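Local coordinates for protein carboxylase (Deinococcus radiodurans, PDB 5H80) that probably carries out, through its biotin carboxylase domain, the ATP-dependent carboxylation of biotin in a single-chain bacterial carboxylase, at residues A[62-66]-A[415-419]; A[87-91]-A[112-116]; A[38-42]-A[66-71]. All coordinates share one frame; numbering follows the deposited sequence.

Interaction 1 of 3, residues A[62-66]-A[415-419]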
ATOM      1  N   TYR A  62       5.842  24.582 -13.146  1.00 22.11           N
ATOM      2  CA  TYR A  62       5.123  25.200 -12.087  1.00 22.84           C
ATOM      3  C   TYR A  62       4.896  26.694 -12.280  1.00 25.12           C
ATOM      4  O   TYR A  62       5.732  27.386 -12.910  1.00 25.50           O
ATOM      5  CB  TYR A  62       5.759  24.977 -10.666  1.00 22.95           C
ATOM      6  CG  TYR A  62       7.159  25.510 -10.547  1.00 25.12           C
ATOM      7  CD1 TYR A  62       7.379  26.666  -9.839  1.00 28.63           C
ATOM      8  CD2 TYR A  62       8.304  24.919 -11.204  1.00 26.28           C
ATOM      9  CE1 TYR A  62       8.616  27.262  -9.796  1.00 26.51           C
ATOM     10  CE2 TYR A  62       9.612  25.500 -11.087  1.00 29.10           C
ATOM     11  CZ  TYR A  62       9.722  26.658 -10.356  1.00 27.88           C
ATOM     12  OH  TYR A  62      10.916  27.297 -10.246  1.00 27.56           O
ATOM     13  N   ALA A  63       3.765  27.134 -11.808  1.00 29.27           N
ATOM     14  CA  ALA A  63       3.451  28.561 -11.671  1.00 28.83           C
ATOM     15  C   ALA A  63       3.911  28.997 -10.306  1.00 27.65           C
ATOM     16  O   ALA A  63       3.926  28.187  -9.355  1.00 24.80           O
ATOM     17  CB  ALA A  63       1.955  28.749 -11.799  1.00 33.52           C
ATOM     18  N   PRO A  64       4.361  30.284 -10.131  1.00 29.38           N
ATOM     19  CA  PRO A  64       4.781  30.643  -8.800  1.00 27.73           C
ATOM     20  C   PRO A  64       3.874  30.425  -7.559  1.00 26.28           C
ATOM     21  O   PRO A  64       4.339  30.039  -6.466  1.00 29.86           O
ATOM     22  CB  PRO A  64       5.180  32.173  -8.953  1.00 28.04           C
ATOM     23  CG  PRO A  64       5.298  32.409 -10.430  1.00 31.22           C
ATOM     24  CD  PRO A  64       4.311  31.457 -11.047  1.00 32.21           C
ATOM     25  N   ASP A  65       2.585  30.577  -7.693  1.00 25.01           N
ATOM     26  CA  ASP A  65       1.614  30.306  -6.619  1.00 29.92           C
ATOM     27  C   ASP A  65       1.440  28.812  -6.316  1.00 30.16           C
ATOM     28  O   ASP A  65       0.764  28.501  -5.425  1.00 30.12           O
ATOM     29  CB  ASP A  65       0.268  30.862  -6.901  1.00 33.12           C
ATOM     30  CG  ASP A  65      -0.482  30.126  -7.991  1.00 34.33           C
ATOM     31  OD1 ASP A  65       0.071  29.321  -8.770  1.00 35.47           O
ATOM     32  OD2 ASP A  65      -1.672  30.521  -8.175  1.00 43.20           O
ATOM     33  N   ASP A  66       2.140  27.981  -7.074  1.00 30.40           N
ATOM     34  CA  ASP A  66       2.150  26.537  -6.934  1.00 31.13           C
ATOM     35  C   ASP A  66       3.497  26.081  -6.486  1.00 32.09           C
ATOM     36  O   ASP A  66       3.801  24.888  -6.550  1.00 32.33           O
ATOM     37  CB  ASP A  66       1.746  25.909  -8.280  1.00 31.25           C
ATOM     38  CG  ASP A  66       0.916  24.619  -8.129  1.00 29.22           C
ATOM     39  OD1 ASP A  66       0.415  24.357  -6.997  1.00 29.67           O
ATOM     40  OD2 ASP A  66       0.760  23.966  -9.168  1.00 28.76           O
ATOM     41  N   SER A 415      -3.574  27.437  -3.416  1.00 37.84           N
ATOM     42  CA  SER A 415      -4.029  28.587  -4.185  1.00 38.95           C
ATOM     43  C   SER A 415      -5.416  28.299  -4.669  1.00 39.55           C
ATOM     44  O   SER A 415      -5.719  27.159  -5.145  1.00 36.35           O
ATOM     45  CB  SER A 415      -3.092  28.832  -5.382  1.00 35.84           C
ATOM     46  OG  SER A 415      -3.739  29.628  -6.380  1.00 36.02           O
ATOM     47  N   PRO A 416      -6.293  29.321  -4.615  1.00 39.40           N
ATOM     48  CA  PRO A 416      -7.629  29.118  -5.186  1.00 37.95           C
ATOM     49  C   PRO A 416      -7.661  28.977  -6.709  1.00 33.78           C
ATOM     50  O   PRO A 416      -8.740  28.805  -7.289  1.00 41.91           O
ATOM     51  CB  PRO A 416      -8.377  30.397  -4.780  1.00 38.75           C
ATOM     52  CG  PRO A 416      -7.324  31.437  -4.686  1.00 40.60           C
ATOM     53  CD  PRO A 416      -6.080  30.721  -4.170  1.00 43.34           C
ATOM     54  N   GLN A 417      -6.528  29.067  -7.399  1.00 35.13           N
ATOM     55  CA  GLN A 417      -6.500  28.850  -8.796  1.00 34.94           C
ATOM     56  C   GLN A 417      -6.781  27.412  -9.171  1.00 35.22           C
ATOM     57  O   GLN A 417      -7.098  27.117 -10.305  1.00 37.13           O
ATOM     58  CB  GLN A 417      -5.126  29.199  -9.345  1.00 37.07           C
ATOM     59  CG  GLN A 417      -4.864  30.719  -9.373  1.00 41.11           C
ATOM     60  CD  GLN A 417      -5.590  31.337 -10.540  1.00 43.22           C
ATOM     61  OE1 GLN A 417      -5.617  30.766 -11.650  1.00 40.71           O
ATOM     62  NE2 GLN A 417      -6.240  32.464 -10.301  1.00 44.98           N
ATOM     63  N   TYR A 418      -6.670  26.512  -8.207  1.00 28.96           N
ATOM     64  CA  TYR A 418      -6.652  25.067  -8.512  1.00 31.67           C
ATOM     65  C   TYR A 418      -7.782  24.466  -7.690  1.00 33.32           C
ATOM     66  O   TYR A 418      -8.311  25.058  -6.741  1.00 33.05           O
ATOM     67  CB  TYR A 418      -5.312  24.390  -8.170  1.00 31.17           C
ATOM     68  CG  TYR A 418      -4.127  25.158  -8.704  1.00 28.12           C
ATOM     69  CD1 TYR A 418      -4.000  25.319 -10.078  1.00 34.29           C
ATOM     70  CD2 TYR A 418      -3.290  25.833  -7.890  1.00 32.29           C
ATOM     71  CE1 TYR A 418      -2.972  26.111 -10.614  1.00 36.85           C
ATOM     72  CE2 TYR A 418      -2.231  26.625  -8.415  1.00 34.49           C
ATOM     73  CZ  TYR A 418      -2.107  26.770  -9.787  1.00 34.05           C
ATOM     74  OH  TYR A 418      -1.116  27.565 -10.396  1.00 31.23           O
ATOM     75  N   ASP A 419      -8.132  23.260  -8.079  1.00 30.42           N
ATOM     76  CA  ASP A 419      -9.206  22.582  -7.420  1.00 28.86           C
ATOM     77  C   ASP A 419      -8.899  22.336  -5.930  1.00 32.00           C
ATOM     78  O   ASP A 419      -7.762  22.571  -5.473  1.00 30.86           O
ATOM     79  CB  ASP A 419      -9.575  21.349  -8.221  1.00 30.96           C
ATOM     80  CG  ASP A 419      -8.592  20.178  -8.038  1.00 37.68           C
ATOM     81  OD1 ASP A 419      -7.904  20.083  -6.976  1.00 34.55           O
ATOM     82  OD2 ASP A 419      -8.482  19.371  -8.987  1.00 47.72           O
TER
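Asp65 swings its CG between its own backbone N and carbonyl carbon (chi1 71°), while Tyr418 sets its ring beside its backbone N (chi1 -48°), and from opposite directions carboxylate and phenol meet. The tyrosine belongs to a type I beta turn, Ser415 to Tyr418, that opens with an ST turn; through it the C-terminal part of the biotin carboxylase fold reaches the loop after strand 57-62 of the N-terminal part. One carboxylate serves two hydroxyls. Tyr418 OH donates to Asp65 OD1 at 2.7 Å, on the syn side, whereas Ser415 OG donates to Asp65 OD2 from above the carboxylate plane, at 2.9 Å. The same serine oxygen accepts from Gln417 N, 3.0 Å away, consistent with its own proton being turned to Asp65. Asp66, paired with Arg40, adds a second layer: its OD2 lies over one face of the Tyr418 ring, with Asp66 CG 3.7 Å from Tyr418 CE2 and the two planes 24° apart. With Asp65 replaced by an alanine, both hydroxyls would probably be left without this acceptor, and the turn would lose its polar tie to the loop. On the other face of the Tyr418 ring, Gln417 CB sits 3.8 Å from the plane, over its centre.

Interaction 2 of 3, residues A[87-91]-A[112-116]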
ATOM      1  N   ALA A  87      -4.342  29.169 -15.947  1.00 43.05           N
ATOM      2  CA  ALA A  87      -3.868  29.649 -17.277  1.00 38.19           C
ATOM      3  C   ALA A  87      -2.420  29.282 -17.715  1.00 36.58           C
ATOM      4  O   ALA A  87      -2.177  29.047 -18.868  1.00 36.74           O
ATOM      5  CB  ALA A  87      -3.983  31.179 -17.353  1.00 37.69           C
ATOM      6  N   ALA A  88      -1.487  29.358 -16.796  1.00 34.29           N
ATOM      7  CA  ALA A  88      -0.075  29.092 -17.071  1.00 34.30           C
ATOM      8  C   ALA A  88       0.106  27.649 -17.535  1.00 30.38           C
ATOM      9  O   ALA A  88       0.947  27.387 -18.433  1.00 33.88           O
ATOM     10  CB  ALA A  88       0.751  29.306 -15.810  1.00 35.88           C
ATOM     11  N   TYR A  89      -0.631  26.733 -16.881  1.00 34.79           N
ATOM     12  CA  TYR A  89      -0.603  25.266 -17.234  1.00 34.32           C
ATOM     13  C   TYR A  89      -1.405  24.904 -18.491  1.00 30.12           C
ATOM     14  O   TYR A  89      -1.145  23.871 -19.098  1.00 39.96           O
ATOM     15  CB  TYR A  89      -1.063  24.425 -16.025  1.00 33.10           C
ATOM     16  CG  TYR A  89      -0.236  24.566 -14.737  1.00 31.37           C
ATOM     17  CD1 TYR A  89       0.805  23.687 -14.480  1.00 26.64           C
ATOM     18  CD2 TYR A  89      -0.550  25.459 -13.771  1.00 27.02           C
ATOM     19  CE1 TYR A  89       1.562  23.849 -13.372  1.00 26.81           C
ATOM     20  CE2 TYR A  89       0.196  25.580 -12.605  1.00 27.60           C
ATOM     21  CZ  TYR A  89       1.209  24.656 -12.393  1.00 25.54           C
ATOM     22  OH  TYR A  89       1.986  24.732 -11.287  1.00 30.79           O
ATOM     23  N   LEU A  90      -2.244  25.825 -18.975  1.00 33.47           N
ATOM     24  CA  LEU A  90      -3.051  25.658 -20.165  1.00 35.51           C
ATOM     25  C   LEU A  90      -2.382  26.367 -21.395  1.00 36.34           C
ATOM     26  O   LEU A  90      -2.899  26.314 -22.533  1.00 35.24           O
ATOM     27  CB  LEU A  90      -4.446  26.260 -19.907  1.00 38.00           C
ATOM     28  CG  LEU A  90      -5.274  25.603 -18.810  1.00 42.50           C
ATOM     29  CD1 LEU A  90      -6.463  26.457 -18.322  1.00 38.39           C
ATOM     30  CD2 LEU A  90      -5.645  24.228 -19.314  1.00 43.84           C
ATOM     31  N   ASP A  91      -1.235  27.027 -21.197  1.00 35.67           N
ATOM     32  CA  ASP A  91      -0.622  27.677 -22.366  1.00 36.18           C
ATOM     33  C   ASP A  91       0.150  26.633 -23.177  1.00 36.97           C
ATOM     34  O   ASP A  91       1.300  26.391 -22.967  1.00 37.70           O
ATOM     35  CB  ASP A  91       0.126  28.960 -21.939  1.00 37.03           C
ATOM     36  CG  ASP A  91       0.737  29.716 -23.121  1.00 33.06           C
ATOM     37  OD1 ASP A  91       0.894  29.169 -24.251  1.00 35.10           O
ATOM     38  OD2 ASP A  91       1.176  30.853 -22.843  1.00 34.99           O
ATOM     39  N   GLY A 112      -7.372  16.532 -16.699  1.00 29.14           N
ATOM     40  CA  GLY A 112      -7.697  17.930 -16.730  1.00 29.11           C
ATOM     41  C   GLY A 112      -6.748  18.627 -17.669  1.00 33.28           C
ATOM     42  O   GLY A 112      -5.947  17.964 -18.471  1.00 32.49           O
ATOM     43  N   PHE A 113      -6.742  19.971 -17.514  1.00 34.41           N
ATOM     44  CA  PHE A 113      -5.781  20.814 -18.300  1.00 34.90           C
ATOM     45  C   PHE A 113      -5.957  20.420 -19.825  1.00 36.69           C
ATOM     46  O   PHE A 113      -7.108  20.343 -20.325  1.00 40.74           O
ATOM     47  CB  PHE A 113      -4.382  20.690 -17.638  1.00 33.92           C
ATOM     48  CG  PHE A 113      -4.322  21.313 -16.218  1.00 33.45           C
ATOM     49  CD1 PHE A 113      -4.039  22.683 -16.037  1.00 34.63           C
ATOM     50  CD2 PHE A 113      -4.714  20.595 -15.085  1.00 43.02           C
ATOM     51  CE1 PHE A 113      -4.080  23.274 -14.773  1.00 37.04           C
ATOM     52  CE2 PHE A 113      -4.740  21.181 -13.808  1.00 40.62           C
ATOM     53  CZ  PHE A 113      -4.382  22.510 -13.655  1.00 40.20           C
ATOM     54  N   LEU A 114      -4.895  19.944 -20.450  1.00 34.04           N
ATOM     55  CA  LEU A 114      -4.862  19.724 -21.916  1.00 37.13           C
ATOM     56  C   LEU A 114      -4.952  18.256 -22.276  1.00 28.67           C
ATOM     57  O   LEU A 114      -4.738  17.861 -23.417  1.00 27.65           O
ATOM     58  CB  LEU A 114      -3.554  20.353 -22.447  1.00 38.52           C
ATOM     59  CG  LEU A 114      -3.428  21.866 -22.241  1.00 39.36           C
ATOM     60  CD1 LEU A 114      -2.107  22.399 -22.761  1.00 44.73           C
ATOM     61  CD2 LEU A 114      -4.594  22.652 -22.834  1.00 37.44           C
ATOM     62  N   SER A 115      -5.330  17.386 -21.301  1.00 29.00           N
ATOM     63  CA  SER A 115      -5.443  15.968 -21.627  1.00 29.10           C
ATOM     64  C   SER A 115      -6.471  15.522 -22.658  1.00 29.75           C
ATOM     65  O   SER A 115      -6.352  14.432 -23.150  1.00 27.98           O
ATOM     66  CB  SER A 115      -5.667  15.095 -20.391  1.00 28.74           C
ATOM     67  OG  SER A 115      -6.778  15.534 -19.635  1.00 30.54           O
ATOM     68  N   GLU A 116      -7.474  16.345 -22.972  1.00 24.29           N
ATOM     69  CA  GLU A 116      -8.437  15.982 -23.925  1.00 30.47           C
ATOM     70  C   GLU A 116      -8.376  16.866 -25.119  1.00 33.56           C
ATOM     71  O   GLU A 116      -9.158  16.694 -25.989  1.00 33.78           O
ATOM     72  CB  GLU A 116      -9.830  16.095 -23.252  1.00 29.89           C
ATOM     73  CG  GLU A 116      -9.995  15.053 -22.134  1.00 35.12           C
ATOM     74  CD  GLU A 116     -11.438  14.952 -21.646  1.00 46.74           C
ATOM     75  OE1 GLU A 116     -12.365  15.653 -22.183  1.00 45.61           O
ATOM     76  OE2 GLU A 116     -11.667  14.137 -20.727  1.00 44.00           O
TER
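The backbones come closest at Leu90 and Phe113, whose CA atoms stand 5.9 Å apart where the chain leaving a short helix passes a type II' beta turn running from Gly112 to Ser115. The ring of Phe113 lies alongside Tyr89, both side chains pointing the same way, and its CD1 comes within 3.4 Å of Tyr89 CB. The two rings are inclined to each other at 68° with centroids 5.7 Å apart, an oblique arrangement in which Phe113 CE1 leans toward the root of the tyrosine ring. In Phe113, CG stands anti to the carbonyl carbon (chi1 -66°), which carries the ring back toward the tyrosine. Leu90 fills the angle beside it: CD2 touches Phe113 CA at 3.6 Å and also meets Leu114 CD2 at 4.0 Å, joining the two apolar residues of the turn. The side-chain contacts are apolar, and Tyr89 O, buried against Leu114 CD1, has no partner. Within the turn, Gly112 O is gripped twice, by Ser115 N and by Ser115 OG at 2.8 Å, both from the same face of its plane. Around this patch, helix 86-89 runs out into helix 92-101, whose start Asp91 caps, while the turn lies in the loop between strand 106-108 of the parallel sheet and helix 118-126.

Interaction 3 of 3, residues A[38-42]-A[66-71]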
ATOM      1  N   ALA A  38       2.889  18.001 -18.129  1.00 22.42           N
ATOM      2  CA  ALA A  38       2.074  19.200 -18.351  1.00 25.49           C
ATOM      3  C   ALA A  38       0.833  19.303 -17.407  1.00 26.44           C
ATOM      4  O   ALA A  38      -0.292  19.246 -17.841  1.00 26.97           O
ATOM      5  CB  ALA A  38       1.635  19.318 -19.812  1.00 29.81           C
ATOM      6  N   ASN A  39       1.100  19.413 -16.112  1.00 26.81           N
ATOM      7  CA  ASN A  39       0.108  19.314 -15.094  1.00 22.94           C
ATOM      8  C   ASN A  39       0.761  19.684 -13.725  1.00 21.56           C
ATOM      9  O   ASN A  39       1.864  20.247 -13.721  1.00 26.52           O
ATOM     10  CB  ASN A  39      -0.566  17.896 -15.017  1.00 22.33           C
ATOM     11  CG  ASN A  39      -2.040  17.983 -14.658  1.00 20.43           C
ATOM     12  OD1 ASN A  39      -2.412  18.596 -13.678  1.00 21.63           O
ATOM     13  ND2 ASN A  39      -2.912  17.441 -15.466  1.00 27.30           N
ATOM     14  N   ARG A  40       0.009  19.526 -12.642  1.00 21.90           N
ATOM     15  CA  ARG A  40       0.481  19.933 -11.323  1.00 23.95           C
ATOM     16  C   ARG A  40      -0.173  19.156 -10.218  1.00 23.81           C
ATOM     17  O   ARG A  40      -1.104  18.376 -10.478  1.00 28.41           O
ATOM     18  CB  ARG A  40       0.255  21.464 -11.214  1.00 25.77           C
ATOM     19  CG  ARG A  40      -1.139  21.887 -11.570  1.00 27.61           C
ATOM     20  CD  ARG A  40      -2.085  21.788 -10.427  1.00 27.08           C
ATOM     21  NE  ARG A  40      -1.662  22.370  -9.098  1.00 29.06           N
ATOM     22  CZ  ARG A  40      -2.276  22.117  -7.924  1.00 29.02           C
ATOM     23  NH1 ARG A  40      -1.864  22.641  -6.768  1.00 31.49           N
ATOM     24  NH2 ARG A  40      -3.366  21.332  -7.884  1.00 27.11           N
ATOM     25  N   GLY A  41       0.266  19.329  -8.960  1.00 24.23           N
ATOM     26  CA  GLY A  41      -0.498  18.821  -7.847  1.00 24.01           C
ATOM     27  C   GLY A  41      -0.318  17.306  -7.760  1.00 18.01           C
ATOM     28  O   GLY A  41       0.702  16.798  -8.307  1.00 18.10           O
ATOM     29  N   GLU A  42      -1.355  16.626  -7.249  1.00 22.26           N
ATOM     30  CA  GLU A  42      -1.241  15.183  -6.908  1.00 22.87           C
ATOM     31  C   GLU A  42      -0.942  14.316  -8.170  1.00 19.71           C
ATOM     32  O   GLU A  42      -0.015  13.468  -8.150  1.00 22.54           O
ATOM     33  CB  GLU A  42      -2.398  14.671  -6.092  1.00 24.52           C
ATOM     34  CG  GLU A  42      -3.672  14.517  -6.856  1.00 26.08           C
ATOM     35  CD  GLU A  42      -3.775  13.198  -7.654  1.00 23.87           C
ATOM     36  OE1 GLU A  42      -4.741  13.100  -8.377  1.00 28.28           O
ATOM     37  OE2 GLU A  42      -2.849  12.333  -7.693  1.00 24.00           O
ATOM     38  N   ASP A  66       2.140  27.981  -7.074  1.00 30.40           N
ATOM     39  CA  ASP A  66       2.150  26.537  -6.934  1.00 31.13           C
ATOM     40  C   ASP A  66       3.497  26.081  -6.486  1.00 32.09           C
ATOM     41  O   ASP A  66       3.801  24.888  -6.550  1.00 32.33           O
ATOM     42  CB  ASP A  66       1.746  25.909  -8.280  1.00 31.25           C
ATOM     43  CG  ASP A  66       0.916  24.619  -8.129  1.00 29.22           C
ATOM     44  OD1 ASP A  66       0.415  24.357  -6.997  1.00 29.67           O
ATOM     45  OD2 ASP A  66       0.760  23.966  -9.168  1.00 28.76           O
ATOM     46  N   ALA A  67       4.423  27.010  -6.146  1.00 26.02           N
ATOM     47  CA  ALA A  67       5.790  26.602  -6.024  1.00 27.96           C
ATOM     48  C   ALA A  67       6.122  25.643  -4.834  1.00 24.69           C
ATOM     49  O   ALA A  67       7.105  24.914  -4.905  1.00 27.50           O
ATOM     50  CB  ALA A  67       6.765  27.799  -6.104  1.00 31.50           C
ATOM     51  N   GLY A  68       5.262  25.566  -3.859  1.00 25.09           N
ATOM     52  CA  GLY A  68       5.543  24.726  -2.647  1.00 30.75           C
ATOM     53  C   GLY A  68       4.993  23.294  -2.810  1.00 30.92           C
ATOM     54  O   GLY A  68       5.291  22.426  -2.025  1.00 26.17           O
ATOM     55  N   SER A  69       4.292  23.094  -3.868  1.00 25.28           N
ATOM     56  CA  SER A  69       3.781  21.767  -4.294  1.00 27.71           C
ATOM     57  C   SER A  69       4.911  20.750  -4.352  1.00 23.79           C
ATOM     58  O   SER A  69       5.999  20.970  -4.881  1.00 22.84           O
ATOM     59  CB  SER A  69       3.012  21.788  -5.607  1.00 27.47           C
ATOM     60  OG  SER A  69       2.746  20.374  -5.992  1.00 24.73           O
ATOM     61  N   LEU A  70       4.612  19.517  -3.903  1.00 26.43           N
ATOM     62  CA  LEU A  70       5.569  18.393  -4.015  1.00 25.13           C
ATOM     63  C   LEU A  70       6.009  18.060  -5.393  1.00 23.94           C
ATOM     64  O   LEU A  70       7.163  17.661  -5.589  1.00 27.00           O
ATOM     65  CB  LEU A  70       5.057  17.103  -3.270  1.00 25.93           C
ATOM     66  CG  LEU A  70       5.984  15.883  -3.296  1.00 30.03           C
ATOM     67  CD1 LEU A  70       7.266  16.129  -2.513  1.00 34.79           C
ATOM     68  CD2 LEU A  70       5.237  14.693  -2.610  1.00 32.29           C
ATOM     69  N   HIS A  71       5.142  18.301  -6.398  1.00 23.06           N
ATOM     70  CA  HIS A  71       5.556  18.051  -7.789  1.00 25.78           C
ATOM     71  C   HIS A  71       6.776  18.862  -8.300  1.00 18.67           C
ATOM     72  O   HIS A  71       7.461  18.412  -9.178  1.00 23.37           O
ATOM     73  CB  HIS A  71       4.354  18.168  -8.678  1.00 23.04           C
ATOM     74  CG  HIS A  71       4.101  19.514  -9.304  1.00 24.56           C
ATOM     75  ND1 HIS A  71       3.338  20.515  -8.731  1.00 28.33           N
ATOM     76  CD2 HIS A  71       4.516  19.981 -10.512  1.00 29.31           C
ATOM     77  CE1 HIS A  71       3.328  21.566  -9.543  1.00 27.07           C
ATOM     78  NE2 HIS A  71       4.022  21.268 -10.625  1.00 27.60           N
TER
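Arg40 and Asp66 form a side-on salt bridge, two nitrogens of the guanidinium each meeting one carboxylate oxygen. Arg40 NE donates to Asp66 OD2 at 2.9 Å and Arg40 NH1 to Asp66 OD1 at the same length, both nearly straight and within 3° of the guanidinium plane. The arginine chain, bent at chi2 (85°) and chi3 (48°), curls back to bring this edge round, and the paired bonds oppose its rotation. Beside the bridge the packing is close: Arg40 CA rests over the face of the His71 ring, a CH-pi contact 3.8 Å from the centroid, Arg40 CB touches His71 CE1 at 3.5 Å, and Gly41 N comes to 3.3 Å from His71 ND1. The imidazole is held at its edge by Ser69 OG, 2.8 Å from His71 ND1, while His71 NE2 bonds to Val61 O. Ser69 OG also accepts from His71 N, the N-cap bond of helix 70-74. The looser side is the Ala67-Gly68 bend of the Asp66-Ser69 turn, which takes no part and leaves Ala67 exposed. Loops following parallel strands 34-37 and 57-62 thus meet at the carboxyl edge of the N-terminal domain's sheet, whose strand order, 3-2-1-4-5, is consistent with a Rossmann-like fold.

Interactions 1 and 3 share Asp66 and have centres about 8 Å apart; the centre of interaction 2 lies about 13 Å from the centre of each. Tyr89 ties them together: its OH is 2.6 Å from Asp66 OD2 in a probable, weak hydrogen bond and 3.0 Å from Ala63 N, while its CE1 packs on Arg40 CB at 3.5 Å. Arg40 in turn makes a cation-pi contact with Tyr418, linking the salt bridge of interaction 3 to the turn at 415-419. Phe113 CD2 lies 3.4 Å from Asn39 OD1, a second point where interactions 2 and 3 meet. Interaction 1 joins the N-terminal part to the C-terminal part, while interactions 2 and 3 tie loops within the N-terminal part.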